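Local coordinates for glycosyl hydrolase, family 31/fibronectin type III domain protein (Clostridium perfringens, PDB 4LKS) that probably anchors a large family 31 glycoside hydrolase to galactose-bearing glycans, through a calcium-containing family 32 carbohydrate-binding module of beta-sandwich fold, at residues N42-Y56 with N154-G166. Residues are numbered along the deposited sequence; the frame is centred on the assembly and turned at random.
Sequences NAVDGDENTIWHSAY and NKYASAAELVFYG. With CA (calcium ion), chain C; GAL (beta-D-galactopyranose), chain D.
The calcium site and the galactose pocket of this F5/8 type C beta-sandwich share one strand pairing, in which the short edge strand 52-53 runs antiparallel to 158-166. Trp-52 and Ala-159 form its hydrogen-bonded pair, with Trp-52 N to Ala-159 O at 3.0 Å, and the small Ala-159 CB lies at the edge of the indole. Beyond them Ser-54 N binds Ala-157 O, but the Ser-54 carbonyl is taken by His-53, and the hydroxyl stands in for it: with OG set between its own backbone N and carbonyl carbon (chi1 66°), it reaches Ala-157 N at 2.9 Å, almost straight (169°).

At the classic beta bulge where Ala-160 and Glu-161 both face Leu-82, Ala-160 O turns to the calcium at 2.4 Å, joining ligands otherwise drawn from segment 42-56: the carbonyls of Asn-42, Asp-47 and Thr-50, Asp-45 OD1 and Thr-50 OG1. These hard oxygens suit calcium. Thr-50 OG1 also donates to the syn lone pair of Asp-45 OD2, tying two ligands together.

At the other end, His-53 ND1 donates to Ser-54 O, 2.7 Å away in the ring plane, which fixes the imidazole's rotation and presents NE2 to galactose O4, also at 2.7 Å. Galactose C5 sits 3.6 Å above the Tyr-56 ring, over its centre, and Tyr-156 CZ approaches C6 at 3.6 Å, obliquely to the ring; Arg-84 and Asn-89 add hydrogen bonds. The axial O4 hydrogen-bonded to His-53 and the apolar C-H patch on Tyr-56 are consistent with selection for galactose.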
loop_
_atom_site.group_PDB
_atom_site.type_symbol
_atom_site.label_atom_id
_atom_site.label_comp_id
_atom_site.label_asym_id
_atom_site.label_seq_id
_atom_site.Cartn_x
_atom_site.Cartn_y
_atom_site.Cartn_z
ATOM N N ASN A 42 -9.161 -0.677 -6.177
ATOM C CA ASN A 42 -9.719 -0.212 -4.915
ATOM C C ASN A 42 -8.655 0.350 -3.984
ATOM O O ASN A 42 -8.978 1.046 -3.009
ATOM C CB ASN A 42 -10.453 -1.353 -4.204
ATOM C CG ASN A 42 -11.728 -1.775 -4.912
ATOM O OD1 ASN A 42 -12.107 -1.213 -5.947
ATOM N ND2 ASN A 42 -12.396 -2.776 -4.353
ATOM N N ALA A 43 -7.385 0.050 -4.253
ATOM C CA ALA A 43 -6.341 0.542 -3.365
ATOM C C ALA A 43 -6.049 2.008 -3.612
ATOM O O ALA A 43 -5.414 2.657 -2.770
ATOM C CB ALA A 43 -5.064 -0.269 -3.536
ATOM N N VAL A 44 -6.463 2.539 -4.764
ATOM C CA VAL A 44 -6.070 3.922 -5.057
ATOM C C VAL A 44 -7.234 4.727 -5.600
ATOM O O VAL A 44 -7.060 5.618 -6.435
ATOM C CB VAL A 44 -4.850 4.014 -6.002
ATOM C CG1 VAL A 44 -3.563 3.629 -5.267
ATOM C CG2 VAL A 44 -5.050 3.147 -7.235
ATOM N N ASP A 45 -8.430 4.424 -5.101
ATOM C CA ASP A 45 -9.634 5.108 -5.578
ATOM C C ASP A 45 -10.108 6.241 -4.660
ATOM O O ASP A 45 -11.207 6.792 -4.849
ATOM C CB ASP A 45 -10.769 4.104 -5.821
ATOM C CG ASP A 45 -11.203 3.382 -4.561
ATOM O OD1 ASP A 45 -10.608 3.596 -3.478
ATOM O OD2 ASP A 45 -12.170 2.588 -4.662
ATOM N N GLY A 46 -9.288 6.599 -3.674
ATOM C CA GLY A 46 -9.645 7.663 -2.744
ATOM C C GLY A 46 -10.793 7.322 -1.801
ATOM O O GLY A 46 -11.328 8.212 -1.118
ATOM N N ASP A 47 -11.158 6.045 -1.745
ATOM C CA ASP A 47 -12.324 5.588 -0.986
ATOM C C ASP A 47 -11.907 4.674 0.162
ATOM O O ASP A 47 -11.336 3.585 -0.060
ATOM C CB ASP A 47 -13.265 4.857 -1.940
ATOM C CG ASP A 47 -14.633 4.618 -1.368
ATOM O OD1 ASP A 47 -14.838 4.730 -0.137
ATOM O OD2 ASP A 47 -15.516 4.311 -2.188
ATOM N N GLU A 48 -12.185 5.100 1.393
ATOM C CA GLU A 48 -11.780 4.334 2.567
ATOM C C GLU A 48 -12.563 3.032 2.728
ATOM O O GLU A 48 -12.137 2.134 3.454
ATOM C CB GLU A 48 -11.931 5.173 3.842
ATOM C CG GLU A 48 -11.303 6.551 3.767
ATOM C CD GLU A 48 -12.224 7.618 3.170
ATOM O OE1 GLU A 48 -13.242 7.280 2.513
ATOM O OE2 GLU A 48 -11.914 8.816 3.366
ATOM N N ASN A 49 -13.695 2.923 2.036
ATOM C CA ASN A 49 -14.583 1.771 2.200
ATOM C C ASN A 49 -14.333 0.617 1.244
ATOM O O ASN A 49 -14.927 -0.452 1.385
ATOM C CB ASN A 49 -16.049 2.200 2.093
ATOM C CG ASN A 49 -16.504 2.955 3.311
ATOM O OD1 ASN A 49 -16.120 2.612 4.428
ATOM N ND2 ASN A 49 -17.293 4.012 3.106
ATOM N N THR A 50 -13.472 0.836 0.262
ATOM C CA THR A 50 -13.155 -0.206 -0.700
ATOM C C THR A 50 -11.726 -0.666 -0.450
ATOM O O THR A 50 -10.878 0.117 -0.025
ATOM C CB THR A 50 -13.272 0.302 -2.142
ATOM O OG1 THR A 50 -12.355 1.382 -2.330
ATOM C CG2 THR A 50 -14.702 0.795 -2.437
ATOM N N ILE A 51 -11.451 -1.937 -0.714
ATOM C CA ILE A 51 -10.106 -2.453 -0.498
ATOM C C ILE A 51 -9.622 -3.319 -1.635
ATOM O O ILE A 51 -10.417 -3.952 -2.334
ATOM C CB ILE A 51 -9.995 -3.296 0.790
ATOM C CG1 ILE A 51 -10.856 -4.560 0.696
ATOM C CG2 ILE A 51 -10.363 -2.467 2.019
ATOM C CD1 ILE A 51 -10.667 -5.506 1.868
ATOM N N TRP A 52 -8.310 -3.324 -1.832
ATOM C CA TRP A 52 -7.666 -4.433 -2.527
ATOM C C TRP A 52 -7.393 -5.502 -1.479
ATOM O O TRP A 52 -6.976 -5.179 -0.364
ATOM C CB TRP A 52 -6.348 -3.988 -3.168
ATOM C CG TRP A 52 -5.481 -5.157 -3.553
ATOM C CD1 TRP A 52 -5.800 -6.157 -4.425
ATOM C CD2 TRP A 52 -4.162 -5.451 -3.071
ATOM N NE1 TRP A 52 -4.768 -7.058 -4.515
ATOM C CE2 TRP A 52 -3.746 -6.646 -3.701
ATOM C CE3 TRP A 52 -3.289 -4.820 -2.176
ATOM C CZ2 TRP A 52 -2.493 -7.228 -3.460
ATOM C CZ3 TRP A 52 -2.034 -5.398 -1.941
ATOM C CH2 TRP A 52 -1.655 -6.588 -2.582
ATOM N N HIS A 53 -7.633 -6.766 -1.827
ATOM C CA HIS A 53 -7.330 -7.888 -0.945
ATOM C C HIS A 53 -6.752 -8.993 -1.810
ATOM O O HIS A 53 -7.303 -9.309 -2.866
ATOM C CB HIS A 53 -8.619 -8.371 -0.259
ATOM C CG HIS A 53 -8.404 -9.248 0.939
ATOM N ND1 HIS A 53 -7.778 -10.474 0.877
ATOM C CD2 HIS A 53 -8.794 -9.094 2.231
ATOM C CE1 HIS A 53 -7.767 -11.028 2.079
ATOM N NE2 HIS A 53 -8.385 -10.211 2.915
ATOM N N SER A 54 -5.625 -9.557 -1.389
ATOM C CA SER A 54 -4.997 -10.624 -2.152
ATOM C C SER A 54 -5.745 -11.938 -1.897
ATOM O O SER A 54 -6.580 -12.027 -0.986
ATOM C CB SER A 54 -3.493 -10.733 -1.817
ATOM O OG SER A 54 -3.252 -11.134 -0.479
ATOM N N ALA A 55 -5.451 -12.947 -2.707
ATOM C CA ALA A 55 -6.148 -14.234 -2.602
ATOM C C ALA A 55 -5.872 -14.910 -1.264
ATOM O O ALA A 55 -4.799 -14.748 -0.683
ATOM C CB ALA A 55 -5.770 -15.139 -3.767
ATOM N N TYR A 56 -6.846 -15.675 -0.764
ATOM C CA TYR A 56 -6.727 -16.247 0.574
ATOM C C TYR A 56 -7.130 -17.715 0.648
ATOM O O TYR A 56 -7.567 -18.200 1.694
ATOM C CB TYR A 56 -7.500 -15.421 1.610
ATOM C CG TYR A 56 -8.967 -15.187 1.315
ATOM C CD1 TYR A 56 -9.934 -16.102 1.711
ATOM C CD2 TYR A 56 -9.384 -14.028 0.681
ATOM C CE1 TYR A 56 -11.275 -15.876 1.464
ATOM C CE2 TYR A 56 -10.713 -13.792 0.428
ATOM C CZ TYR A 56 -11.657 -14.719 0.814
ATOM O OH TYR A 56 -12.984 -14.465 0.556
ATOM N N ASN A 154 0.084 -13.593 8.137
ATOM C CA ASN A 154 1.122 -13.778 7.132
ATOM C C ASN A 154 0.724 -14.612 5.914
ATOM O O ASN A 154 1.523 -15.397 5.402
ATOM C CB ASN A 154 2.397 -14.347 7.780
ATOM C CG ASN A 154 2.968 -13.425 8.816
ATOM O OD1 ASN A 154 2.968 -12.208 8.643
ATOM N ND2 ASN A 154 3.462 -13.993 9.908
ATOM N N LYS A 155 -0.505 -14.432 5.440
ATOM C CA LYS A 155 -0.961 -15.152 4.258
ATOM C C LYS A 155 -1.533 -14.244 3.177
ATOM O O LYS A 155 -1.340 -14.495 1.994
ATOM C CB LYS A 155 -1.995 -16.220 4.635
ATOM C CG LYS A 155 -2.098 -17.343 3.605
ATOM C CD LYS A 155 -3.360 -17.233 2.764
ATOM C CE LYS A 155 -4.357 -18.313 3.135
ATOM N NZ LYS A 155 -4.718 -18.290 4.584
ATOM N N TYR A 156 -2.254 -13.204 3.587
ATOM C CA TYR A 156 -2.901 -12.306 2.630
ATOM C C TYR A 156 -2.766 -10.857 3.082
ATOM O O TYR A 156 -2.590 -10.576 4.272
ATOM C CB TYR A 156 -4.380 -12.683 2.426
ATOM C CG TYR A 156 -5.100 -13.066 3.704
ATOM C CD1 TYR A 156 -5.604 -12.099 4.576
ATOM C CD2 TYR A 156 -5.283 -14.403 4.041
ATOM C CE1 TYR A 156 -6.257 -12.463 5.746
ATOM C CE2 TYR A 156 -5.934 -14.765 5.203
ATOM C CZ TYR A 156 -6.421 -13.800 6.046
ATOM O OH TYR A 156 -7.063 -14.192 7.198
ATOM N N ALA A 157 -2.850 -9.940 2.120
ATOM C CA ALA A 157 -2.713 -8.514 2.398
ATOM C C ALA A 157 -3.948 -7.777 1.909
ATOM O O ALA A 157 -4.608 -8.202 0.959
ATOM C CB ALA A 157 -1.504 -7.964 1.694
ATOM N N SER A 158 -4.241 -6.650 2.545
ATOM C CA SER A 158 -5.286 -5.765 2.052
ATOM C C SER A 158 -4.834 -4.324 2.214
ATOM O O SER A 158 -3.885 -4.041 2.939
ATOM C CB SER A 158 -6.612 -6.002 2.777
ATOM O OG SER A 158 -6.492 -5.799 4.174
ATOM N N ALA A 159 -5.507 -3.425 1.513
ATOM C CA ALA A 159 -5.218 -2.004 1.631
ATOM C C ALA A 159 -6.467 -1.272 1.228
ATOM O O ALA A 159 -7.018 -1.552 0.163
ATOM C CB ALA A 159 -4.078 -1.617 0.712
ATOM N N ALA A 160 -6.909 -0.332 2.062
ATOM C CA ALA A 160 -8.035 0.526 1.697
ATOM C C ALA A 160 -7.579 1.691 0.818
ATOM O O ALA A 160 -8.266 2.061 -0.131
ATOM C CB ALA A 160 -8.737 1.038 2.934
ATOM N N GLU A 161 -6.432 2.288 1.156
ATOM C CA GLU A 161 -5.846 3.339 0.331
ATOM C C GLU A 161 -4.342 3.344 0.425
ATOM O O GLU A 161 -3.755 3.015 1.465
ATOM C CB GLU A 161 -6.311 4.727 0.778
ATOM C CG GLU A 161 -7.762 5.072 0.523
ATOM C CD GLU A 161 -7.991 6.563 0.694
ATOM O OE1 GLU A 161 -8.573 6.976 1.726
ATOM O OE2 GLU A 161 -7.549 7.334 -0.191
ATOM N N LEU A 162 -3.739 3.757 -0.681
ATOM C CA LEU A 162 -2.357 4.225 -0.709
ATOM C C LEU A 162 -2.421 5.675 -1.178
ATOM O O LEU A 162 -2.965 5.971 -2.258
ATOM C CB LEU A 162 -1.521 3.387 -1.670
ATOM C CG LEU A 162 -1.413 1.904 -1.331
ATOM C CD1 LEU A 162 -0.771 1.156 -2.493
ATOM C CD2 LEU A 162 -0.594 1.674 -0.059
ATOM N N VAL A 163 -1.888 6.580 -0.369
ATOM C CA VAL A 163 -1.896 8.012 -0.661
ATOM C C VAL A 163 -0.469 8.416 -1.017
ATOM O O VAL A 163 0.465 8.034 -0.321
ATOM C CB VAL A 163 -2.387 8.826 0.561
ATOM C CG1 VAL A 163 -2.428 10.324 0.234
ATOM C CG2 VAL A 163 -3.764 8.316 1.047
ATOM N N PHE A 164 -0.295 9.179 -2.089
ATOM C CA PHE A 164 1.024 9.534 -2.581
ATOM C C PHE A 164 1.311 11.008 -2.383
ATOM O O PHE A 164 0.417 11.850 -2.546
ATOM C CB PHE A 164 1.120 9.204 -4.080
ATOM C CG PHE A 164 1.252 7.739 -4.376
ATOM C CD1 PHE A 164 0.205 6.863 -4.123
ATOM C CD2 PHE A 164 2.421 7.236 -4.915
ATOM C CE1 PHE A 164 0.338 5.502 -4.389
ATOM C CE2 PHE A 164 2.558 5.874 -5.188
ATOM C CZ PHE A 164 1.515 5.014 -4.924
ATOM N N TYR A 165 2.556 11.311 -2.037
ATOM C CA TYR A 165 3.020 12.689 -1.882
ATOM C C TYR A 165 4.234 12.967 -2.752
ATOM O O TYR A 165 5.280 12.300 -2.642
ATOM C CB TYR A 165 3.419 12.983 -0.437
ATOM C CG TYR A 165 2.316 12.823 0.569
ATOM C CD1 TYR A 165 1.937 11.562 1.020
ATOM C CD2 TYR A 165 1.656 13.934 1.089
ATOM C CE1 TYR A 165 0.924 11.414 1.967
ATOM C CE2 TYR A 165 0.653 13.789 2.036
ATOM C CZ TYR A 165 0.292 12.527 2.464
ATOM O OH TYR A 165 -0.698 12.374 3.408
ATOM N N GLY A 166 4.122 13.998 -3.580
ATOM C CA GLY A 166 5.237 14.413 -4.397
ATOM C C GLY A 166 4.881 15.570 -5.298
ATOM O O GLY A 166 3.782 16.133 -5.203
HETATM CA CA CA C . -10.201 2.165 -1.454
HETATM C C1 GAL D . -13.117 -12.958 5.489
HETATM C C2 GAL D . -13.021 -11.556 4.857
HETATM C C3 GAL D . -12.283 -11.617 3.528
HETATM C C4 GAL D . -10.896 -12.244 3.747
HETATM C C5 GAL D . -11.072 -13.615 4.366
HETATM C C6 GAL D . -9.753 -14.297 4.735
HETATM O O1 GAL D . -13.687 -12.893 6.768
HETATM O O2 GAL D . -14.307 -10.979 4.605
HETATM O O3 GAL D . -12.097 -10.306 3.002
HETATM O O4 GAL D . -10.135 -11.435 4.641
HETATM O O5 GAL D . -11.813 -13.528 5.607
HETATM O O6 GAL D . -9.971 -15.605 5.251
HETATM O O HOH W 1 -6.618 6.222 -2.462
HETATM O O HOH W 2 -10.056 9.428 1.281
HETATM O O HOH W 3 -2.355 -13.736 -0.448
HETATM O O HOH W 4 -7.480 -18.089 4.617
#